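PDB 1J5U: protein archease from Thermotoga maritima, which probably activates the tRNA-splicing ligase RtcB by promoting its guanylylation, and binds a calcium ion. Local coordinates for residues Y32-L43 and A68-I77; T109-L119 and L128-T136. All coordinates share one frame; numbering follows the deposited sequence.

Contact 1 comes first along the chain and is complete before contact 2 begins; their centres lie about 10 Å apart. Contact 1 pairs helices 32-47 and 66-81 close to the middle of the molecule. Contact 2 joins the last two strands, 113-124 and 127-135, in the three-stranded antiparallel sheet that also holds strand 23-29. The two meet where helix 66-81 lies on that sheet: Asn74 OD1 takes a probable hydrogen bond from Leu114 N at 2.8 Å, and the ring of Phe70 stacks with that of Tyr116. The buried helix pair thus backs the hairpin whose C-terminal end, Asp135 and Thr136, binds calcium together with His19 and Asp22.

Contact 1: Y32-L43 and A68-I77; sequences YEELLEEARNIL and AFFDTVNDWI
The side chains of Leu36 and Phe69 run antiparallel alongside one another, Leu36 CD2 coming within 3.5 Å of Phe69 CD2, and each is a knob in the other helix's hole. Leu36 sits among Phe69, Thr72, Val73 and Trp76; Phe69 is received by Tyr32, Leu35, Leu36 and Ala39. With its CG anti to the backbone N (chi1 -172°), Phe69 carries its ring across to the other helix, where Ala39 CB lies 3.8 Å from Phe69 CZ. Trp76 meets the same helix edge-on, its CZ3 standing 3.3 Å from Leu36 O, with Arg40 N also at the ring's edge. Arg40 CB lies 3.7 Å from Trp76 CZ3, but the arginine bends back on its own helix, where NE and NH2 both donate to Asn41 OD1. A glycine here would probably open a gap beside Trp76 CZ3 and leave Asn41 OD1 without those two donors. Leu43 CD1 touches the tryptophan's edge too, while Leu43 CD2 reaches Ile77. At the other end one water joins Tyr32 OH and Thr72 OG1, 2.7 Å from each, and Thr72 OG1 donates to Ala68 O, fixing the threonine's rotation. The axes of segments 32-43 and 68-77 approach to 10.7 Å, pointing roughly the same way and crossing at -31°. Around the pair, strand 95-105 packs on Tyr32, Leu36 and Trp76, whereas Phe69 extends to Ile27 of strand 23-29 and Leu114 of strand 113-124.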
# COMPACT_ATOMS: atom_id res chain seq x y z
N TYR A 32 -3.34 -3.64 -13.07
CA TYR A 32 -2.88 -4.09 -11.77
C TYR A 32 -1.72 -3.22 -11.30
O TYR A 32 -1.63 -2.87 -10.13
CB TYR A 32 -2.43 -5.55 -11.86
CG TYR A 32 -1.77 -6.08 -10.61
CD1 TYR A 32 -2.53 -6.44 -9.49
CD2 TYR A 32 -0.40 -6.21 -10.54
CE1 TYR A 32 -1.92 -6.93 -8.34
CE2 TYR A 32 0.22 -6.70 -9.39
CZ TYR A 32 -0.55 -7.06 -8.29
OH TYR A 32 0.08 -7.53 -7.17
N GLU A 33 -0.83 -2.88 -12.23
CA GLU A 33 0.31 -2.05 -11.90
C GLU A 33 -0.13 -0.67 -11.42
O GLU A 33 0.44 -0.12 -10.47
CB GLU A 33 1.21 -1.89 -13.13
CG GLU A 33 2.44 -1.06 -12.86
CD GLU A 33 3.38 -0.99 -14.06
OE1 GLU A 33 3.16 -1.72 -15.04
OE2 GLU A 33 4.35 -0.20 -14.01
N GLU A 34 -1.16 -0.10 -12.05
CA GLU A 34 -1.64 1.22 -11.64
C GLU A 34 -2.32 1.17 -10.26
O GLU A 34 -2.31 2.15 -9.54
CB GLU A 34 -2.58 1.82 -12.69
CG GLU A 34 -1.87 2.20 -13.98
CD GLU A 34 -2.74 3.05 -14.90
OE1 GLU A 34 -3.96 3.19 -14.67
OE2 GLU A 34 -2.18 3.58 -15.87
N LEU A 35 -2.92 0.03 -9.92
CA LEU A 35 -3.51 -0.08 -8.59
C LEU A 35 -2.37 -0.08 -7.57
O LEU A 35 -2.51 0.49 -6.50
CB LEU A 35 -4.33 -1.36 -8.45
CG LEU A 35 -5.55 -1.40 -9.38
CD1 LEU A 35 -6.38 -2.59 -9.04
CD2 LEU A 35 -6.39 -0.11 -9.22
N LEU A 36 -1.25 -0.72 -7.90
CA LEU A 36 -0.11 -0.72 -6.98
C LEU A 36 0.48 0.69 -6.89
O LEU A 36 0.96 1.09 -5.83
CB LEU A 36 0.99 -1.71 -7.42
CG LEU A 36 0.73 -3.19 -7.07
CD1 LEU A 36 1.77 -4.07 -7.76
CD2 LEU A 36 0.79 -3.38 -5.56
N GLU A 37 0.46 1.44 -7.99
CA GLU A 37 0.97 2.81 -7.97
C GLU A 37 0.08 3.61 -7.00
O GLU A 37 0.56 4.44 -6.24
CB GLU A 37 0.90 3.45 -9.37
CG GLU A 37 1.98 2.94 -10.38
CD GLU A 37 1.63 3.26 -11.85
OE1 GLU A 37 1.11 4.35 -12.11
OE2 GLU A 37 1.88 2.43 -12.75
N GLU A 38 -1.24 3.36 -7.05
CA GLU A 38 -2.15 4.06 -6.15
C GLU A 38 -1.95 3.62 -4.68
O GLU A 38 -2.08 4.42 -3.75
CB GLU A 38 -3.59 3.85 -6.61
CG GLU A 38 -3.96 4.74 -7.83
CD GLU A 38 -3.67 6.21 -7.57
OE1 GLU A 38 -3.78 6.63 -6.40
OE2 GLU A 38 -3.35 6.96 -8.52
N ALA A 39 -1.63 2.35 -4.45
CA ALA A 39 -1.37 1.88 -3.07
C ALA A 39 -0.13 2.63 -2.59
O ALA A 39 -0.06 3.09 -1.44
CB ALA A 39 -1.11 0.35 -3.04
N ARG A 40 0.85 2.75 -3.47
CA ARG A 40 2.07 3.49 -3.15
C ARG A 40 1.71 4.95 -2.79
O ARG A 40 2.15 5.48 -1.77
CB ARG A 40 3.03 3.51 -4.35
CG ARG A 40 4.20 4.50 -4.16
CD ARG A 40 4.83 4.89 -5.52
NE ARG A 40 3.84 5.62 -6.31
CZ ARG A 40 3.87 5.76 -7.64
NH1 ARG A 40 4.87 5.21 -8.34
NH2 ARG A 40 2.88 6.38 -8.27
N ASN A 41 0.93 5.61 -3.65
CA ASN A 41 0.53 6.99 -3.40
C ASN A 41 -0.11 7.15 -2.02
O ASN A 41 0.18 8.10 -1.30
CB ASN A 41 -0.43 7.49 -4.49
CG ASN A 41 0.24 7.64 -5.84
OD1 ASN A 41 1.47 7.67 -5.92
ND2 ASN A 41 -0.55 7.74 -6.91
N ILE A 42 -0.99 6.22 -1.65
CA ILE A 42 -1.67 6.26 -0.36
C ILE A 42 -0.67 6.20 0.80
O ILE A 42 -0.75 7.01 1.74
CB ILE A 42 -2.69 5.09 -0.23
CG1 ILE A 42 -3.88 5.31 -1.19
CG2 ILE A 42 -3.19 4.97 1.24
CD1 ILE A 42 -4.89 4.16 -1.20
N LEU A 43 0.26 5.24 0.74
CA LEU A 43 1.27 5.07 1.78
C LEU A 43 2.11 6.34 2.02
O LEU A 43 2.31 6.77 3.16
CB LEU A 43 2.20 3.87 1.44
CG LEU A 43 1.56 2.47 1.45
CD1 LEU A 43 2.62 1.41 1.07
CD2 LEU A 43 0.98 2.15 2.85
N ALA A 68 -1.46 -11.43 -4.35
CA ALA A 68 -0.17 -10.85 -4.72
C ALA A 68 -0.16 -9.38 -4.31
O ALA A 68 0.86 -8.86 -3.86
CB ALA A 68 0.09 -10.98 -6.23
N PHE A 69 -1.31 -8.71 -4.49
CA PHE A 69 -1.43 -7.30 -4.13
C PHE A 69 -1.17 -7.12 -2.64
O PHE A 69 -0.38 -6.27 -2.22
CB PHE A 69 -2.82 -6.78 -4.49
CG PHE A 69 -2.97 -5.27 -4.32
CD1 PHE A 69 -3.54 -4.74 -3.17
CD2 PHE A 69 -2.59 -4.40 -5.35
CE1 PHE A 69 -3.75 -3.35 -3.04
CE2 PHE A 69 -2.80 -3.03 -5.23
CZ PHE A 69 -3.39 -2.50 -4.07
N PHE A 70 -1.83 -7.96 -1.85
CA PHE A 70 -1.69 -7.97 -0.39
C PHE A 70 -0.24 -8.20 0.01
O PHE A 70 0.31 -7.44 0.82
CB PHE A 70 -2.61 -9.08 0.18
CG PHE A 70 -2.52 -9.26 1.67
CD1 PHE A 70 -1.51 -10.06 2.23
CD2 PHE A 70 -3.44 -8.65 2.51
CE1 PHE A 70 -1.42 -10.24 3.63
CE2 PHE A 70 -3.37 -8.81 3.91
CZ PHE A 70 -2.36 -9.61 4.48
N ASP A 71 0.40 -9.24 -0.53
CA ASP A 71 1.80 -9.51 -0.22
C ASP A 71 2.72 -8.37 -0.60
O ASP A 71 3.66 -8.05 0.11
CB ASP A 71 2.30 -10.76 -0.96
CG ASP A 71 1.66 -12.03 -0.45
OD1 ASP A 71 1.06 -11.97 0.63
OD2 ASP A 71 1.77 -13.06 -1.13
N THR A 72 2.48 -7.78 -1.75
CA THR A 72 3.33 -6.69 -2.23
C THR A 72 3.23 -5.42 -1.38
O THR A 72 4.23 -4.85 -0.95
CB THR A 72 2.99 -6.34 -3.69
OG1 THR A 72 3.21 -7.49 -4.51
CG2 THR A 72 3.86 -5.19 -4.20
N VAL A 73 2.01 -4.96 -1.15
CA VAL A 73 1.85 -3.74 -0.39
C VAL A 73 2.33 -3.96 1.06
O VAL A 73 2.94 -3.08 1.65
CB VAL A 73 0.35 -3.28 -0.43
CG1 VAL A 73 0.13 -2.10 0.49
CG2 VAL A 73 -0.05 -2.92 -1.89
N ASN A 74 2.07 -5.13 1.64
CA ASN A 74 2.54 -5.33 3.01
C ASN A 74 4.04 -5.42 3.07
O ASN A 74 4.63 -5.08 4.09
CB ASN A 74 1.86 -6.53 3.66
CG ASN A 74 0.48 -6.16 4.20
OD1 ASN A 74 0.34 -5.16 4.89
ND2 ASN A 74 -0.53 -6.96 3.88
N ASP A 75 4.67 -5.86 1.99
CA ASP A 75 6.11 -5.91 2.02
C ASP A 75 6.63 -4.48 1.97
O ASP A 75 7.62 -4.16 2.60
CB ASP A 75 6.69 -6.71 0.85
CG ASP A 75 8.18 -6.89 1.00
OD1 ASP A 75 8.96 -6.29 0.24
OD2 ASP A 75 8.57 -7.61 1.93
N TRP A 76 5.93 -3.60 1.24
CA TRP A 76 6.32 -2.19 1.18
C TRP A 76 6.23 -1.55 2.56
O TRP A 76 7.03 -0.69 2.91
CB TRP A 76 5.41 -1.39 0.24
CG TRP A 76 5.53 -1.72 -1.21
CD1 TRP A 76 6.46 -2.55 -1.81
CD2 TRP A 76 4.68 -1.26 -2.26
NE1 TRP A 76 6.23 -2.62 -3.16
CE2 TRP A 76 5.14 -1.84 -3.47
CE3 TRP A 76 3.56 -0.39 -2.30
CZ2 TRP A 76 4.52 -1.59 -4.71
CZ3 TRP A 76 2.95 -0.14 -3.55
CH2 TRP A 76 3.44 -0.74 -4.73
N ILE A 77 5.22 -1.93 3.33
CA ILE A 77 5.04 -1.42 4.69
C ILE A 77 6.22 -1.90 5.57
O ILE A 77 6.70 -1.17 6.42
CB ILE A 77 3.69 -1.89 5.27
CG1 ILE A 77 2.56 -1.08 4.59
CG2 ILE A 77 3.66 -1.71 6.81
CD1 ILE A 77 1.16 -1.73 4.64
O HOH W 1 2.80 -7.65 -7.20

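Contact 2: T109-L119 and L128-T136; sequences TEIKALTYHLL and LKTKVVFDT. With CA (calcium ion), chain B.
Ala113 and Asp135 form an antiparallel hydrogen-bonded pair, with Asp135 N 2.9 Å from Ala113 O, and a classic beta bulge sets both Lys112 and Ala113 opposite Asp135, whose O accepts from Lys112 N and, weakly, from Ala113 N. Further along, Val133 O takes two bonds from Thr115: one from the backbone N and one from OG1, the hydroxyl coming from above the carbonyl plane at 2.8 Å. That hydroxyl, held between backbone N and carbonyl carbon (chi1 69°), also accepts from His117 N in an ST turn. Leu114 CD1 lies over one face of the Phe134 ring, 3.9 Å from its centroid, a CH-pi contact; Ile111 CD1 is on the opposite face. Lys112 runs extended to a salt bridge with the C-terminal carboxylate, in which the hydrogen bond from Lys112 NZ to Thr136 OXT is weak at 3.2 Å. Calcium is bound by Asp135 OD1 at 2.4 Å, by Thr136 OXT at 2.5 Å and by three more distant waters, with His19 O and Asp22 OD2 completing the site. Leu114 rests on Val73 of helix 66-81, Ile111 on Leu43 of helix 32-47, and strand 23-29 pairs with the other side of strand 127-135.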
# COMPACT_ATOMS: atom_id res chain seq x y z
N THR A 109 0.03 9.53 9.83
CA THR A 109 -0.50 8.34 10.46
C THR A 109 0.25 7.11 10.00
O THR A 109 0.28 6.80 8.81
CB THR A 109 -1.99 8.15 10.08
OG1 THR A 109 -2.64 9.43 10.05
CG2 THR A 109 -2.68 7.26 11.09
N GLU A 110 0.85 6.40 10.95
CA GLU A 110 1.60 5.18 10.64
C GLU A 110 0.65 4.06 10.21
O GLU A 110 -0.27 3.72 10.94
CB GLU A 110 2.37 4.71 11.87
CG GLU A 110 3.20 5.81 12.55
CD GLU A 110 2.48 6.45 13.73
OE1 GLU A 110 1.41 7.09 13.53
OE2 GLU A 110 2.97 6.29 14.88
N ILE A 111 0.87 3.49 9.03
CA ILE A 111 0.03 2.40 8.57
C ILE A 111 0.70 1.09 8.96
O ILE A 111 1.86 0.85 8.62
CB ILE A 111 -0.19 2.46 7.03
CG1 ILE A 111 -1.09 3.65 6.69
CG2 ILE A 111 -0.80 1.16 6.54
CD1 ILE A 111 -1.31 3.88 5.19
N LYS A 112 -0.05 0.25 9.68
CA LYS A 112 0.45 -1.03 10.15
C LYS A 112 0.36 -2.15 9.12
O LYS A 112 1.20 -3.06 9.09
CB LYS A 112 -0.34 -1.48 11.39
CG LYS A 112 -0.18 -0.59 12.61
CD LYS A 112 -1.01 -1.13 13.76
CE LYS A 112 -0.99 -0.20 14.96
NZ LYS A 112 -2.03 -0.61 15.95
N ALA A 113 -0.68 -2.11 8.30
CA ALA A 113 -0.85 -3.16 7.31
C ALA A 113 -2.02 -2.91 6.38
O ALA A 113 -2.93 -2.14 6.69
CB ALA A 113 -1.09 -4.50 8.02
N LEU A 114 -1.96 -3.58 5.23
CA LEU A 114 -3.07 -3.57 4.31
C LEU A 114 -3.79 -4.85 4.76
O LEU A 114 -3.14 -5.89 4.94
CB LEU A 114 -2.62 -3.74 2.86
CG LEU A 114 -3.78 -4.03 1.89
CD1 LEU A 114 -4.75 -2.83 1.83
CD2 LEU A 114 -3.19 -4.30 0.50
N THR A 115 -5.10 -4.78 4.96
CA THR A 115 -5.88 -5.95 5.37
C THR A 115 -6.55 -6.56 4.15
O THR A 115 -6.47 -6.03 3.03
CB THR A 115 -7.01 -5.56 6.36
OG1 THR A 115 -8.00 -4.79 5.66
CG2 THR A 115 -6.45 -4.73 7.51
N TYR A 116 -7.24 -7.67 4.37
CA TYR A 116 -7.98 -8.30 3.29
C TYR A 116 -9.41 -7.75 3.24
O TYR A 116 -10.19 -8.12 2.37
CB TYR A 116 -8.04 -9.82 3.46
CG TYR A 116 -6.92 -10.55 2.76
CD1 TYR A 116 -5.88 -11.13 3.49
CD2 TYR A 116 -6.89 -10.66 1.37
CE1 TYR A 116 -4.84 -11.81 2.84
CE2 TYR A 116 -5.86 -11.32 0.72
CZ TYR A 116 -4.84 -11.89 1.46
OH TYR A 116 -3.81 -12.54 0.81
N HIS A 117 -9.75 -6.86 4.17
CA HIS A 117 -11.11 -6.30 4.24
C HIS A 117 -11.51 -5.61 2.95
O HIS A 117 -10.85 -4.67 2.53
CB HIS A 117 -11.23 -5.27 5.36
CG HIS A 117 -11.03 -5.82 6.74
ND1 HIS A 117 -11.82 -6.83 7.26
CD2 HIS A 117 -10.15 -5.49 7.71
CE1 HIS A 117 -11.43 -7.10 8.49
NE2 HIS A 117 -10.41 -6.30 8.79
N LEU A 118 -12.60 -6.08 2.34
CA LEU A 118 -13.12 -5.50 1.12
C LEU A 118 -12.15 -5.50 -0.07
O LEU A 118 -12.40 -4.81 -1.07
CB LEU A 118 -13.60 -4.06 1.39
CG LEU A 118 -14.61 -3.94 2.56
CD1 LEU A 118 -14.96 -2.46 2.84
CD2 LEU A 118 -15.86 -4.76 2.22
N LEU A 119 -11.05 -6.23 0.03
CA LEU A 119 -10.08 -6.29 -1.07
C LEU A 119 -10.65 -7.23 -2.14
O LEU A 119 -10.73 -8.43 -1.92
CB LEU A 119 -8.74 -6.84 -0.56
CG LEU A 119 -7.56 -6.78 -1.53
CD1 LEU A 119 -7.43 -5.34 -2.10
CD2 LEU A 119 -6.27 -7.19 -0.80
N LEU A 128 -10.15 -0.92 -13.61
CA LEU A 128 -9.96 -1.97 -12.64
C LEU A 128 -9.99 -1.21 -11.31
O LEU A 128 -9.29 -0.22 -11.16
CB LEU A 128 -8.59 -2.64 -12.84
CG LEU A 128 -8.39 -3.90 -12.00
CD1 LEU A 128 -9.44 -4.95 -12.42
CD2 LEU A 128 -6.96 -4.45 -12.23
N LYS A 129 -10.80 -1.66 -10.36
CA LYS A 129 -10.89 -0.96 -9.09
C LYS A 129 -11.14 -1.87 -7.89
O LYS A 129 -11.52 -3.03 -8.04
CB LYS A 129 -11.99 0.10 -9.14
CG LYS A 129 -13.39 -0.47 -9.32
CD LYS A 129 -14.45 0.63 -9.45
CE LYS A 129 -15.84 0.03 -9.70
NZ LYS A 129 -16.82 1.03 -10.23
N THR A 130 -10.89 -1.33 -6.71
CA THR A 130 -11.13 -2.04 -5.46
C THR A 130 -11.00 -1.11 -4.29
O THR A 130 -10.40 -0.03 -4.39
CB THR A 130 -10.14 -3.20 -5.22
OG1 THR A 130 -10.51 -3.90 -4.02
CG2 THR A 130 -8.71 -2.67 -5.03
N LYS A 131 -11.61 -1.50 -3.17
CA LYS A 131 -11.44 -0.74 -1.96
C LYS A 131 -10.16 -1.34 -1.36
O LYS A 131 -9.80 -2.47 -1.67
CB LYS A 131 -12.62 -0.97 -1.00
CG LYS A 131 -13.56 0.24 -0.84
CD LYS A 131 -14.75 -0.09 0.04
CE LYS A 131 -15.59 1.14 0.34
NZ LYS A 131 -15.88 1.89 -0.90
N VAL A 132 -9.45 -0.56 -0.55
CA VAL A 132 -8.28 -1.04 0.15
C VAL A 132 -8.48 -0.51 1.56
O VAL A 132 -8.73 0.70 1.77
CB VAL A 132 -6.93 -0.52 -0.42
CG1 VAL A 132 -6.58 -1.31 -1.70
CG2 VAL A 132 -6.99 0.98 -0.71
N VAL A 133 -8.38 -1.42 2.52
CA VAL A 133 -8.59 -1.06 3.92
C VAL A 133 -7.33 -1.35 4.71
O VAL A 133 -6.79 -2.47 4.69
CB VAL A 133 -9.77 -1.86 4.50
CG1 VAL A 133 -9.89 -1.63 6.03
CG2 VAL A 133 -11.06 -1.44 3.80
N PHE A 134 -6.85 -0.31 5.39
CA PHE A 134 -5.64 -0.41 6.18
C PHE A 134 -5.89 -0.36 7.68
O PHE A 134 -6.88 0.23 8.16
CB PHE A 134 -4.66 0.72 5.82
CG PHE A 134 -4.26 0.73 4.38
CD1 PHE A 134 -5.08 1.35 3.43
CD2 PHE A 134 -3.07 0.14 3.98
CE1 PHE A 134 -4.70 1.38 2.09
CE2 PHE A 134 -2.67 0.17 2.64
CZ PHE A 134 -3.49 0.79 1.70
N ASP A 135 -4.96 -0.97 8.39
CA ASP A 135 -4.96 -1.04 9.83
C ASP A 135 -3.95 0.00 10.33
O ASP A 135 -2.85 0.10 9.80
CB ASP A 135 -4.56 -2.47 10.24
CG ASP A 135 -4.49 -2.65 11.75
OD1 ASP A 135 -5.24 -1.96 12.44
OD2 ASP A 135 -3.71 -3.48 12.23
N THR A 136 -4.35 0.82 11.31
CA THR A 136 -3.44 1.82 11.87
C THR A 136 -3.35 1.63 13.39
O THR A 136 -2.58 2.36 14.04
CB THR A 136 -3.90 3.28 11.59
OG1 THR A 136 -5.18 3.51 12.18
CG2 THR A 136 -4.00 3.54 10.08
OXT THR A 136 -4.03 0.73 13.90
CA CA B . -6.01 -0.75 14.37
O HOH W 2 -0.51 3.63 13.58
O HOH W 3 -5.07 0.63 16.71
O HOH W 4 -8.35 -4.07 1.85
O HOH W 5 -13.72 -3.76 -4.08
O HOH W 6 -7.99 0.81 15.47
O HOH W 7 -6.44 -2.55 16.46